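Local coordinates for protein GCN5-related N-acetyltransferase (Streptococcus suis, PDB 3G3S) that probably transfers an acetyl group from acetyl-coenzyme A to the amine of an acceptor that has not been identified, at residues Asp63-Cys68 against Ser83-Glu88; Arg131-Thr136 against Gly162-His167; Thr136-Glu141 against Asp145-Tyr150. All blocks are in the same frame, centred on the assembly; numbering follows the deposited sequence.

Contact 1 (Asp63-Cys68 against Ser83-Glu88)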
ATOM      1  N   ASP A  63      11.593 -16.949  20.190  1.00 24.92           N
ATOM      2  CA  ASP A  63      10.937 -15.785  20.771  1.00 26.14           C
ATOM      3  C   ASP A  63       9.704 -15.342  19.977  1.00 26.20           C
ATOM      4  O   ASP A  63       8.754 -14.800  20.562  1.00 25.63           O
ATOM      5  CB  ASP A  63      11.900 -14.629  20.931  1.00 28.23           C
ATOM      6  CG  ASP A  63      12.953 -14.879  22.002  1.00 31.92           C
ATOM      7  OD1 ASP A  63      12.935 -15.955  22.653  1.00 39.65           O
ATOM      8  OD2 ASP A  63      13.804 -13.980  22.162  1.00 50.66           O
ATOM      9  N   LEU A  64       9.708 -15.549  18.662  1.00 24.66           N
ATOM     10  CA  LEU A  64       8.533 -15.200  17.877  1.00 23.79           C
ATOM     11  C   LEU A  64       7.340 -16.147  18.179  1.00 24.32           C
ATOM     12  O   LEU A  64       6.172 -15.737  18.183  1.00 25.96           O
ATOM     13  CB  LEU A  64       8.881 -15.173  16.377  1.00 23.28           C
ATOM     14  CG  LEU A  64       9.821 -14.054  15.880  1.00 28.36           C
ATOM     15  CD1 LEU A  64      10.071 -14.170  14.374  1.00 20.23           C
ATOM     16  CD2 LEU A  64       9.284 -12.644  16.234  1.00 27.21           C
ATOM     17  N   LEU A  65       7.638 -17.419  18.399  1.00 24.79           N
ATOM     18  CA  LEU A  65       6.627 -18.412  18.803  1.00 26.13           C
ATOM     19  C   LEU A  65       6.002 -18.011  20.141  1.00 26.09           C
ATOM     20  O   LEU A  65       4.798 -18.179  20.383  1.00 22.56           O
ATOM     21  CB  LEU A  65       7.253 -19.799  18.913  1.00 24.06           C
ATOM     22  CG  LEU A  65       7.832 -20.377  17.621  1.00 26.20           C
ATOM     23  CD1 LEU A  65       8.537 -21.698  17.778  1.00 19.61           C
ATOM     24  CD2 LEU A  65       6.680 -20.524  16.588  1.00 29.78           C
ATOM     25  N   LYS A  66       6.822 -17.465  21.031  1.00 25.84           N
ATOM     26  CA  LYS A  66       6.295 -17.040  22.330  1.00 29.37           C
ATOM     27  C   LYS A  66       5.213 -15.979  22.229  1.00 30.35           C
ATOM     28  O   LYS A  66       4.243 -16.006  22.993  1.00 30.06           O
ATOM     29  CB  LYS A  66       7.416 -16.527  23.224  1.00 27.66           C
ATOM     30  CG  LYS A  66       8.333 -17.643  23.654  1.00 40.48           C
ATOM     31  CD  LYS A  66       9.421 -17.151  24.582  1.00 45.49           C
ATOM     32  CE  LYS A  66      10.287 -18.311  25.059  1.00 51.65           C
ATOM     33  NZ  LYS A  66      11.123 -17.909  26.235  1.00 61.26           N
ATOM     34  N   ILE A  67       5.366 -15.070  21.265  1.00 28.64           N
ATOM     35  CA  ILE A  67       4.401 -14.015  21.027  1.00 27.09           C
ATOM     36  C   ILE A  67       3.051 -14.619  20.649  1.00 26.94           C
ATOM     37  O   ILE A  67       2.005 -14.026  20.906  1.00 26.82           O
ATOM     38  CB  ILE A  67       4.856 -13.068  19.868  1.00 29.17           C
ATOM     39  CG1 ILE A  67       6.166 -12.358  20.184  1.00 32.13           C
ATOM     40  CG2 ILE A  67       3.792 -12.015  19.565  1.00 29.33           C
ATOM     41  CD1 ILE A  67       6.684 -11.543  19.034  1.00 27.32           C
ATOM     42  N   CYS A  68       3.064 -15.792  20.036  1.00 27.52           N
ATOM     43  CA  CYS A  68       1.840 -16.465  19.643  1.00 27.62           C
ATOM     44  C   CYS A  68       1.165 -17.252  20.744  1.00 27.89           C
ATOM     45  O   CYS A  68       0.032 -17.665  20.578  1.00 25.40           O
ATOM     46  CB  CYS A  68       2.140 -17.421  18.489  1.00 31.62           C
ATOM     47  SG  CYS A  68       2.840 -16.588  17.066  1.00 26.47           S
ATOM     48  N   SER A  83       8.622 -25.708  11.334  1.00 21.77           N
ATOM     49  CA  SER A  83       7.797 -26.801  11.843  1.00 19.40           C
ATOM     50  C   SER A  83       8.524 -27.643  12.883  1.00 21.18           C
ATOM     51  O   SER A  83       7.937 -28.054  13.876  1.00 21.02           O
ATOM     52  CB  SER A  83       7.346 -27.691  10.701  1.00 23.87           C
ATOM     53  OG  SER A  83       6.560 -26.938   9.806  1.00 19.91           O
ATOM     54  N   ASP A  84       9.794 -27.916  12.611  1.00 22.48           N
ATOM     55  CA  ASP A  84      10.613 -28.722  13.477  1.00 24.92           C
ATOM     56  C   ASP A  84      10.790 -28.018  14.800  1.00 25.22           C
ATOM     57  O   ASP A  84      10.803 -28.667  15.843  1.00 27.06           O
ATOM     58  CB  ASP A  84      11.991 -28.993  12.860  1.00 26.05           C
ATOM     59  CG  ASP A  84      11.938 -29.917  11.655  1.00 24.46           C
ATOM     60  OD1 ASP A  84      10.915 -30.563  11.403  1.00 25.98           O
ATOM     61  OD2 ASP A  84      12.960 -30.013  10.977  1.00 33.71           O
ATOM     62  N   LEU A  85      10.922 -26.695  14.776  1.00 26.86           N
ATOM     63  CA  LEU A  85      11.072 -25.957  16.033  1.00 25.83           C
ATOM     64  C   LEU A  85       9.776 -25.975  16.826  1.00 24.24           C
ATOM     65  O   LEU A  85       9.781 -26.167  18.029  1.00 28.35           O
ATOM     66  CB  LEU A  85      11.513 -24.520  15.777  1.00 26.71           C
ATOM     67  CG  LEU A  85      11.721 -23.678  17.043  1.00 24.56           C
ATOM     68  CD1 LEU A  85      12.827 -24.326  17.876  1.00 24.10           C
ATOM     69  CD2 LEU A  85      12.004 -22.172  16.708  1.00 20.92           C
ATOM     70  N   ILE A  86       8.664 -25.738  16.149  1.00 24.27           N
ATOM     71  CA  ILE A  86       7.354 -25.747  16.796  1.00 21.78           C
ATOM     72  C   ILE A  86       7.140 -27.094  17.505  1.00 23.35           C
ATOM     73  O   ILE A  86       6.756 -27.148  18.662  1.00 24.03           O
ATOM     74  CB  ILE A  86       6.194 -25.500  15.740  1.00 20.53           C
ATOM     75  CG1 ILE A  86       6.255 -24.066  15.176  1.00 18.12           C
ATOM     76  CG2 ILE A  86       4.842 -25.700  16.362  1.00 17.02           C
ATOM     77  CD1 ILE A  86       5.418 -23.810  13.872  1.00 20.81           C
ATOM     78  N   GLU A  87       7.401 -28.188  16.792  1.00 25.22           N
ATOM     79  CA  GLU A  87       7.138 -29.523  17.337  1.00 23.89           C
ATOM     80  C   GLU A  87       8.068 -29.821  18.474  1.00 26.08           C
ATOM     81  O   GLU A  87       7.657 -30.412  19.460  1.00 28.77           O
ATOM     82  CB  GLU A  87       7.253 -30.591  16.284  1.00 24.78           C
ATOM     83  CG  GLU A  87       6.132 -30.459  15.240  1.00 22.26           C
ATOM     84  CD  GLU A  87       6.194 -31.459  14.155  1.00 30.38           C
ATOM     85  OE1 GLU A  87       7.055 -32.346  14.212  1.00 37.19           O
ATOM     86  OE2 GLU A  87       5.376 -31.356  13.220  1.00 31.33           O
ATOM     87  N   GLU A  88       9.315 -29.424  18.319  1.00 27.10           N
ATOM     88  CA  GLU A  88      10.315 -29.630  19.348  1.00 26.97           C
ATOM     89  C   GLU A  88       9.989 -28.890  20.635  1.00 28.50           C
ATOM     90  O   GLU A  88      10.072 -29.457  21.739  1.00 28.67           O
ATOM     91  CB  GLU A  88      11.687 -29.175  18.843  1.00 26.98           C
ATOM     92  CG  GLU A  88      12.774 -29.222  19.917  1.00 28.06           C
ATOM     93  CD  GLU A  88      14.128 -28.906  19.366  1.00 36.86           C
ATOM     94  OE1 GLU A  88      14.754 -29.833  18.806  1.00 42.97           O
ATOM     95  OE2 GLU A  88      14.559 -27.748  19.513  1.00 35.68           O
TER

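Contact 2 (Arg131-Thr136 against Gly162-His167)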
ATOM      1  N   ARG A 131     -24.453  -2.206  10.141  1.00 35.40           N
ATOM      2  CA  ARG A 131     -24.109  -1.888  11.517  1.00 35.24           C
ATOM      3  C   ARG A 131     -24.781  -2.811  12.539  1.00 34.41           C
ATOM      4  O   ARG A 131     -24.137  -3.244  13.501  1.00 35.98           O
ATOM      5  CB  ARG A 131     -24.467  -0.413  11.741  1.00 38.83           C
ATOM      6  CG  ARG A 131     -24.165   0.180  13.104  1.00 44.82           C
ATOM      7  CD  ARG A 131     -24.442   1.700  13.097  1.00 50.89           C
ATOM      8  NE  ARG A 131     -23.603   2.396  12.113  1.00 51.37           N
ATOM      9  CZ  ARG A 131     -22.376   2.874  12.344  1.00 47.79           C
ATOM     10  NH1 ARG A 131     -21.819   2.779  13.550  1.00 43.29           N
ATOM     11  NH2 ARG A 131     -21.704   3.463  11.352  1.00 40.25           N
ATOM     12  N   ASN A 132     -26.053  -3.124  12.334  0.50 33.51           N
ATOM     13  CA  ASN A 132     -26.781  -3.986  13.276  0.50 33.28           C
ATOM     14  C   ASN A 132     -26.398  -5.459  13.174  0.50 30.13           C
ATOM     15  O   ASN A 132     -26.271  -6.129  14.194  0.50 31.65           O
ATOM     16  CB  ASN A 132     -28.302  -3.793  13.137  0.50 34.66           C
ATOM     17  CG  ASN A 132     -28.786  -2.482  13.750  0.50 36.38           C
ATOM     18  OD1 ASN A 132     -27.990  -1.636  14.169  0.50 39.95           O
ATOM     19  ND2 ASN A 132     -30.103  -2.319  13.819  0.50 47.46           N
ATOM     20  N   LEU A 133     -26.211  -5.959  11.956  1.00 29.07           N
ATOM     21  CA  LEU A 133     -25.778  -7.345  11.757  1.00 27.78           C
ATOM     22  C   LEU A 133     -24.361  -7.559  12.225  1.00 27.88           C
ATOM     23  O   LEU A 133     -24.050  -8.636  12.708  1.00 29.11           O
ATOM     24  CB  LEU A 133     -25.957  -7.754  10.316  1.00 27.32           C
ATOM     25  CG  LEU A 133     -27.436  -7.890   9.961  1.00 29.12           C
ATOM     26  CD1 LEU A 133     -27.628  -8.068   8.478  1.00 23.93           C
ATOM     27  CD2 LEU A 133     -28.045  -9.052  10.727  1.00 32.50           C
ATOM     28  N   TYR A 134     -23.513  -6.542  12.085  1.00 26.13           N
ATOM     29  CA  TYR A 134     -22.169  -6.597  12.662  1.00 27.77           C
ATOM     30  C   TYR A 134     -22.286  -7.038  14.132  1.00 26.98           C
ATOM     31  O   TYR A 134     -21.688  -8.031  14.554  1.00 27.29           O
ATOM     32  CB  TYR A 134     -21.485  -5.228  12.550  1.00 26.64           C
ATOM     33  CG  TYR A 134     -20.182  -5.070  13.326  1.00 26.78           C
ATOM     34  CD1 TYR A 134     -20.197  -4.637  14.640  1.00 27.99           C
ATOM     35  CD2 TYR A 134     -18.947  -5.335  12.734  1.00 28.29           C
ATOM     36  CE1 TYR A 134     -19.034  -4.492  15.362  1.00 27.46           C
ATOM     37  CE2 TYR A 134     -17.764  -5.200  13.455  1.00 27.03           C
ATOM     38  CZ  TYR A 134     -17.822  -4.767  14.765  1.00 21.77           C
ATOM     39  OH  TYR A 134     -16.687  -4.623  15.523  1.00 31.68           O
ATOM     40  N   GLU A 135     -23.105  -6.337  14.897  1.00 25.65           N
ATOM     41  CA  GLU A 135     -23.241  -6.647  16.317  1.00 28.53           C
ATOM     42  C   GLU A 135     -23.804  -8.050  16.564  1.00 29.15           C
ATOM     43  O   GLU A 135     -23.357  -8.761  17.468  1.00 28.85           O
ATOM     44  CB  GLU A 135     -24.072  -5.550  17.022  1.00 31.78           C
ATOM     45  CG  GLU A 135     -23.406  -4.128  17.019  1.00 33.87           C
ATOM     46  CD  GLU A 135     -22.094  -4.024  17.847  1.00 43.27           C
ATOM     47  OE1 GLU A 135     -21.880  -4.867  18.755  1.00 44.48           O
ATOM     48  OE2 GLU A 135     -21.295  -3.075  17.594  1.00 48.17           O
ATOM     49  N   THR A 136     -24.762  -8.464  15.733  1.00 28.71           N
ATOM     50  CA  THR A 136     -25.373  -9.775  15.857  1.00 28.20           C
ATOM     51  C   THR A 136     -24.324 -10.855  15.611  1.00 25.40           C
ATOM     52  O   THR A 136     -24.330 -11.859  16.298  1.00 25.13           O
ATOM     53  CB  THR A 136     -26.555  -9.938  14.872  1.00 28.18           C
ATOM     54  OG1 THR A 136     -27.491  -8.881  15.087  1.00 37.19           O
ATOM     55  CG2 THR A 136     -27.282 -11.269  15.067  1.00 27.05           C
ATOM     56  N   GLY A 162     -19.172  -8.134   3.843  1.00 27.36           N
ATOM     57  CA  GLY A 162     -19.744  -9.428   4.138  1.00 28.66           C
ATOM     58  C   GLY A 162     -21.234  -9.502   3.989  1.00 28.78           C
ATOM     59  O   GLY A 162     -21.919  -8.483   3.873  1.00 25.95           O
ATOM     60  N   CYS A 163     -21.727 -10.729   3.962  1.00 29.54           N
ATOM     61  CA  CYS A 163     -23.153 -10.961   3.918  1.00 28.96           C
ATOM     62  C   CYS A 163     -23.549 -12.213   4.720  1.00 26.65           C
ATOM     63  O   CYS A 163     -22.751 -13.133   4.931  1.00 24.61           O
ATOM     64  CB  CYS A 163     -23.642 -11.025   2.482  1.00 30.83           C
ATOM     65  SG  CYS A 163     -23.145 -12.413   1.650  1.00 38.55           S
ATOM     66  N   VAL A 164     -24.800 -12.205   5.163  1.00 26.68           N
ATOM     67  CA  VAL A 164     -25.365 -13.223   6.014  1.00 25.18           C
ATOM     68  C   VAL A 164     -26.704 -13.715   5.509  1.00 25.41           C
ATOM     69  O   VAL A 164     -27.376 -13.025   4.759  1.00 24.73           O
ATOM     70  CB  VAL A 164     -25.560 -12.674   7.448  1.00 29.26           C
ATOM     71  CG1 VAL A 164     -24.235 -12.396   8.047  1.00 18.57           C
ATOM     72  CG2 VAL A 164     -26.404 -11.415   7.448  1.00 27.51           C
ATOM     73  N   ILE A 165     -27.049 -14.921   5.925  1.00 25.26           N
ATOM     74  CA  ILE A 165     -28.320 -15.543   5.605  1.00 26.35           C
ATOM     75  C   ILE A 165     -29.109 -15.611   6.920  1.00 27.42           C
ATOM     76  O   ILE A 165     -28.572 -16.000   7.965  1.00 25.12           O
ATOM     77  CB  ILE A 165     -28.138 -16.918   4.951  1.00 25.98           C
ATOM     78  CG1 ILE A 165     -27.757 -16.755   3.476  1.00 28.61           C
ATOM     79  CG2 ILE A 165     -29.436 -17.738   5.045  1.00 26.54           C
ATOM     80  CD1 ILE A 165     -27.233 -18.031   2.827  1.00 32.28           C
ATOM     81  N   LEU A 166     -30.355 -15.161   6.881  1.00 26.38           N
ATOM     82  CA  LEU A 166     -31.214 -15.192   8.043  1.00 28.67           C
ATOM     83  C   LEU A 166     -32.336 -16.205   7.865  1.00 31.15           C
ATOM     84  O   LEU A 166     -32.797 -16.446   6.756  1.00 27.53           O
ATOM     85  CB  LEU A 166     -31.836 -13.819   8.295  1.00 30.76           C
ATOM     86  CG  LEU A 166     -31.091 -12.659   8.954  1.00 29.77           C
ATOM     87  CD1 LEU A 166     -29.743 -12.449   8.334  1.00 39.61           C
ATOM     88  CD2 LEU A 166     -31.950 -11.431   8.816  1.00 35.42           C
ATOM     89  N   HIS A 167     -32.786 -16.792   8.957  1.00 30.39           N
ATOM     90  CA  HIS A 167     -33.925 -17.703   8.903  1.00 32.82           C
ATOM     91  C   HIS A 167     -34.666 -17.561  10.203  1.00 32.92           C
ATOM     92  O   HIS A 167     -34.045 -17.611  11.252  1.00 28.71           O
ATOM     93  CB  HIS A 167     -33.451 -19.114   8.719  1.00 34.15           C
ATOM     94  CG  HIS A 167     -34.553 -20.089   8.491  1.00 35.90           C
ATOM     95  ND1 HIS A 167     -34.878 -21.070   9.399  1.00 31.80           N
ATOM     96  CD2 HIS A 167     -35.404 -20.238   7.450  1.00 32.02           C
ATOM     97  CE1 HIS A 167     -35.877 -21.789   8.918  1.00 42.59           C
ATOM     98  NE2 HIS A 167     -36.217 -21.303   7.739  1.00 31.10           N
TER

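Contact 3 (Thr136-Glu141 against Asp145-Tyr150)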
ATOM      1  N   THR A 136     -24.762  -8.464  15.733  1.00 28.71           N
ATOM      2  CA  THR A 136     -25.373  -9.775  15.857  1.00 28.20           C
ATOM      3  C   THR A 136     -24.324 -10.855  15.611  1.00 25.40           C
ATOM      4  O   THR A 136     -24.330 -11.859  16.298  1.00 25.13           O
ATOM      5  CB  THR A 136     -26.555  -9.938  14.872  1.00 28.18           C
ATOM      6  OG1 THR A 136     -27.491  -8.881  15.087  1.00 37.19           O
ATOM      7  CG2 THR A 136     -27.282 -11.269  15.067  1.00 27.05           C
ATOM      8  N   CYS A 137     -23.439 -10.644  14.628  1.00 27.62           N
ATOM      9  CA  CYS A 137     -22.366 -11.621  14.323  1.00 26.99           C
ATOM     10  C   CYS A 137     -21.385 -11.792  15.482  1.00 28.34           C
ATOM     11  O   CYS A 137     -20.894 -12.893  15.750  1.00 27.12           O
ATOM     12  CB  CYS A 137     -21.588 -11.226  13.083  1.00 25.56           C
ATOM     13  SG  CYS A 137     -22.495 -11.470  11.573  1.00 26.85           S
ATOM     14  N   LEU A 138     -21.099 -10.696  16.168  1.00 32.09           N
ATOM     15  CA  LEU A 138     -20.174 -10.765  17.318  1.00 34.53           C
ATOM     16  C   LEU A 138     -20.691 -11.560  18.516  1.00 38.32           C
ATOM     17  O   LEU A 138     -19.878 -12.086  19.269  1.00 43.04           O
ATOM     18  CB  LEU A 138     -19.809  -9.384  17.811  1.00 34.35           C
ATOM     19  CG  LEU A 138     -18.835  -8.556  17.016  1.00 31.29           C
ATOM     20  CD1 LEU A 138     -18.707  -7.236  17.765  1.00 30.69           C
ATOM     21  CD2 LEU A 138     -17.462  -9.239  16.820  1.00 25.79           C
ATOM     22  N   VAL A 139     -22.006 -11.676  18.679  1.00 40.18           N
ATOM     23  CA  VAL A 139     -22.571 -12.316  19.870  1.00 44.64           C
ATOM     24  C   VAL A 139     -22.358 -13.842  19.981  1.00 45.99           C
ATOM     25  O   VAL A 139     -22.161 -14.351  21.081  1.00 47.08           O
ATOM     26  CB  VAL A 139     -24.084 -11.949  20.078  1.00 44.09           C
ATOM     27  CG1 VAL A 139     -24.240 -10.449  20.016  1.00 48.72           C
ATOM     28  CG2 VAL A 139     -24.998 -12.599  19.064  1.00 47.07           C
ATOM     29  N   GLU A 140     -22.389 -14.567  18.870  1.00 46.28           N
ATOM     30  CA  GLU A 140     -22.162 -16.003  18.919  1.00 46.14           C
ATOM     31  C   GLU A 140     -20.745 -16.338  18.501  1.00 44.18           C
ATOM     32  O   GLU A 140     -20.187 -15.736  17.578  1.00 44.65           O
ATOM     33  CB  GLU A 140     -23.146 -16.735  18.016  1.00 49.23           C
ATOM     34  CG  GLU A 140     -24.597 -16.623  18.442  1.00 55.42           C
ATOM     35  CD  GLU A 140     -24.858 -17.266  19.782  1.00 63.45           C
ATOM     36  OE1 GLU A 140     -24.096 -18.182  20.170  1.00 72.48           O
ATOM     37  OE2 GLU A 140     -25.831 -16.862  20.450  1.00 73.25           O
ATOM     38  N   GLU A 141     -20.156 -17.317  19.175  1.00 41.29           N
ATOM     39  CA  GLU A 141     -18.803 -17.697  18.864  1.00 39.58           C
ATOM     40  C   GLU A 141     -18.712 -18.219  17.433  1.00 36.53           C
ATOM     41  O   GLU A 141     -17.727 -17.964  16.765  1.00 38.01           O
ATOM     42  CB  GLU A 141     -18.273 -18.748  19.854  1.00 40.96           C
ATOM     43  CG  GLU A 141     -16.880 -19.268  19.508  1.00 41.89           C
ATOM     44  N   ASP A 145     -15.961 -14.467  13.831  1.00 22.28           N
ATOM     45  CA  ASP A 145     -14.867 -14.198  12.898  1.00 23.49           C
ATOM     46  C   ASP A 145     -15.323 -13.574  11.579  1.00 23.25           C
ATOM     47  O   ASP A 145     -14.490 -13.130  10.788  1.00 21.85           O
ATOM     48  CB  ASP A 145     -14.087 -15.476  12.609  1.00 25.90           C
ATOM     49  CG  ASP A 145     -13.293 -15.947  13.802  1.00 33.83           C
ATOM     50  OD1 ASP A 145     -13.041 -15.130  14.717  1.00 37.65           O
ATOM     51  OD2 ASP A 145     -12.923 -17.136  13.809  1.00 42.81           O
ATOM     52  N   LEU A 146     -16.628 -13.540  11.333  1.00 25.68           N
ATOM     53  CA  LEU A 146     -17.127 -12.860  10.130  1.00 24.09           C
ATOM     54  C   LEU A 146     -16.772 -11.345  10.153  1.00 24.00           C
ATOM     55  O   LEU A 146     -16.527 -10.738   9.110  1.00 24.19           O
ATOM     56  CB  LEU A 146     -18.626 -13.059  10.000  1.00 23.64           C
ATOM     57  CG  LEU A 146     -19.093 -14.482   9.694  1.00 25.28           C
ATOM     58  CD1 LEU A 146     -20.611 -14.554   9.652  1.00 26.91           C
ATOM     59  CD2 LEU A 146     -18.461 -14.981   8.390  1.00 19.13           C
ATOM     60  N   VAL A 147     -16.750 -10.755  11.358  1.00 24.20           N
ATOM     61  CA  VAL A 147     -16.476  -9.344  11.550  1.00 23.31           C
ATOM     62  C   VAL A 147     -15.510  -8.996  12.679  1.00 25.52           C
ATOM     63  O   VAL A 147     -15.033  -7.865  12.724  1.00 25.34           O
ATOM     64  CB  VAL A 147     -17.777  -8.589  11.877  1.00 25.40           C
ATOM     65  CG1 VAL A 147     -18.840  -8.897  10.837  1.00 20.78           C
ATOM     66  CG2 VAL A 147     -18.300  -8.927  13.269  1.00 22.84           C
ATOM     67  N   GLY A 148     -15.224  -9.955  13.558  1.00 28.19           N
ATOM     68  CA  GLY A 148     -14.442  -9.704  14.785  1.00 25.96           C
ATOM     69  C   GLY A 148     -12.993  -9.312  14.679  1.00 29.09           C
ATOM     70  O   GLY A 148     -12.388  -8.912  15.682  1.00 30.17           O
ATOM     71  N   ASN A 149     -12.401  -9.441  13.501  1.00 29.33           N
ATOM     72  CA  ASN A 149     -11.015  -9.064  13.345  1.00 30.74           C
ATOM     73  C   ASN A 149     -10.843  -7.578  13.133  1.00 30.14           C
ATOM     74  O   ASN A 149      -9.742  -7.080  13.247  1.00 29.34           O
ATOM     75  CB  ASN A 149     -10.390  -9.851  12.202  1.00 32.82           C
ATOM     76  CG  ASN A 149     -10.253 -11.290  12.544  1.00 36.87           C
ATOM     77  OD1 ASN A 149      -9.619 -11.634  13.543  1.00 41.16           O
ATOM     78  ND2 ASN A 149     -10.872 -12.144  11.756  1.00 46.67           N
ATOM     79  N   TYR A 150     -11.930  -6.876  12.844  1.00 29.03           N
ATOM     80  CA  TYR A 150     -11.878  -5.448  12.638  1.00 30.09           C
ATOM     81  C   TYR A 150     -11.946  -4.765  14.021  1.00 32.89           C
ATOM     82  O   TYR A 150     -12.521  -5.304  14.949  1.00 30.50           O
ATOM     83  CB  TYR A 150     -12.968  -5.015  11.642  1.00 30.28           C
ATOM     84  CG  TYR A 150     -12.631  -5.555  10.263  1.00 22.66           C
ATOM     85  CD1 TYR A 150     -12.852  -6.891   9.958  1.00 27.06           C
ATOM     86  CD2 TYR A 150     -12.017  -4.756   9.294  1.00 22.47           C
ATOM     87  CE1 TYR A 150     -12.515  -7.433   8.708  1.00 23.06           C
ATOM     88  CE2 TYR A 150     -11.673  -5.297   8.030  1.00 24.14           C
ATOM     89  CZ  TYR A 150     -11.934  -6.650   7.765  1.00 21.55           C
ATOM     90  OH  TYR A 150     -11.597  -7.253   6.578  1.00 27.05           O
TER
HETATM   91  O   HOH W   1     -16.098 -17.393  14.483  1.00 41.09           O

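Contact 1 (Asp63-Cys68 against Ser83-Glu88)
L65 carries the contact on its side, meeting both L85 and I86, a compact illustration of how one branched side chain can join two helices whose nearest CA atoms, of L65 and I86, are 7.6 Å apart. Its two methyls divide the work. CD1 settles beside the isobutyl end of L85, 3.7 Å from L85 CD2 and scarcely farther from L85 CG, while CD2 meets the other neighbour, with L65 CD2 lying 3.8 Å from I86 CG1. The two leucine side chains pass each other at a slant; L65 and I86 cross at roughly a right angle. L85 reaches L65 because its CG stands anti to the backbone N (chi1 -179°), which carries the branch out across the helix interface. The attachment is purely van der Waals contact between hydrocarbon. L65 and I86 are buried, whereas L85 is partly exposed. By contrast D63 and K66 on one helix, and D84 and E88 on the other, are exposed to solvent and make no contact across the gap. W82 and Y90 of helix 80-90 also lean on L65 and extend the apolar patch. Helix 62-68 is the connection of a beta-alpha-beta crossover between the parallel strands 52-58 and 73-77, with I67 and C68 touching strand 42-48, while helix 80-90, through S83 and I86, rests on Y246 of strand 239-248.

Contact 2 (Arg131-Thr136 against Gly162-His167)
L133 and V164 make the closest contact between the two segments, methyl against methyl, with L133 CD1 at 3.7 Å from V164 CG2. The two side chains meet at a slant, each directed at the other from its own backbone. On V164 the touching branch is the methyl lodged between the backbone N and the carbonyl carbon, a consequence of chi1 at -66°. The second branch of the leucine goes farther along the strand: L133 CD2 approaches L166 CD1 at 4.5 Å, a looser touch that brings in the next residue on the same strand face. Thus one leucine straddles two strand positions, and the contact is wholly apolar. Around this shell lie K127 of strand 125-128 and V171 of strand 170-181, both of which touch L133 and L166. Farther out, the backbone holds the parts in place. V164 is hydrogen-bonded through its main chain to K127, and I165 to V172 and S173, so the strand is fixed on both flanks, while the N of L133 is bonded to D130 OD1 at the start of the helix. On the opposite sheet face C163 and I165 meet helix 200-214. A sheet strand with helix 131-139 on one face and helix 200-214 on the other is the layered alpha/beta design of the GNAT fold, in which helix 131-139 and this strand probably correspond to the first helix and second strand of the family core.

Contact 3 (Thr136-Glu141 against Asp145-Tyr150)
C137 and L138, neighbours on the last turn of a helix, both pack against the loop that follows, and most of what holds the two together is apolar. V147 is the shared partner: its CG2 is 4.0 Å from C137 CB and 3.7 Å from L138 CD2, so a single methyl bridges consecutive helix residues. L138 and V147 pass at a slant. The same L138 CD2 lies 3.7 Å from G148 CA, the end of the leucine bending in over bare backbone although its first bond does not aim at the loop. With CG beside the backbone N (chi1 -75°) and the chain extended beyond it, the branch is carried into that spot. More loosely, C137 SG reaches L146 CD1 at 4.1 Å, the sulfur serving here as an apolar neighbour.

The polar link between the segments is carried by water. One molecule donates to the carbonyl O of E141 at 2.9 Å and accepts from the backbone N of D145 at 3.0 Å, thereby joining the two ends of the short loop. A third kind of interaction shapes the loop itself: V147 to Y150 form a type I beta turn, closed by Y150 N on V147 O at 3.3 Å. Around the site, L146 touches E188 and D190 of strand 184-191 and its carbonyl O accepts from S176 on strand 170-181, while V147 and Y150 both meet F156 of helix 153-159, the next helix in the chain.

From the N terminus, contact 1 comes first: it closes the loop that holds strand 73-77, joining the helices before and after that strand, and is complete before the others begin. Contact 2 then opens at helix 131-139 and closes at strand 162-167. Contact 3 is nested within that loop, tying the end of the same helix to the segment leading to helix 153-159, and T136 belongs to both. These two also touch, Y134 packing on V147 and V164 on C137, so the two contacts pack directly against each other. Contact 1 lies across the chain's centre from contact 2, about 37 Å away between centres, in the opposite half of the long mixed sheet.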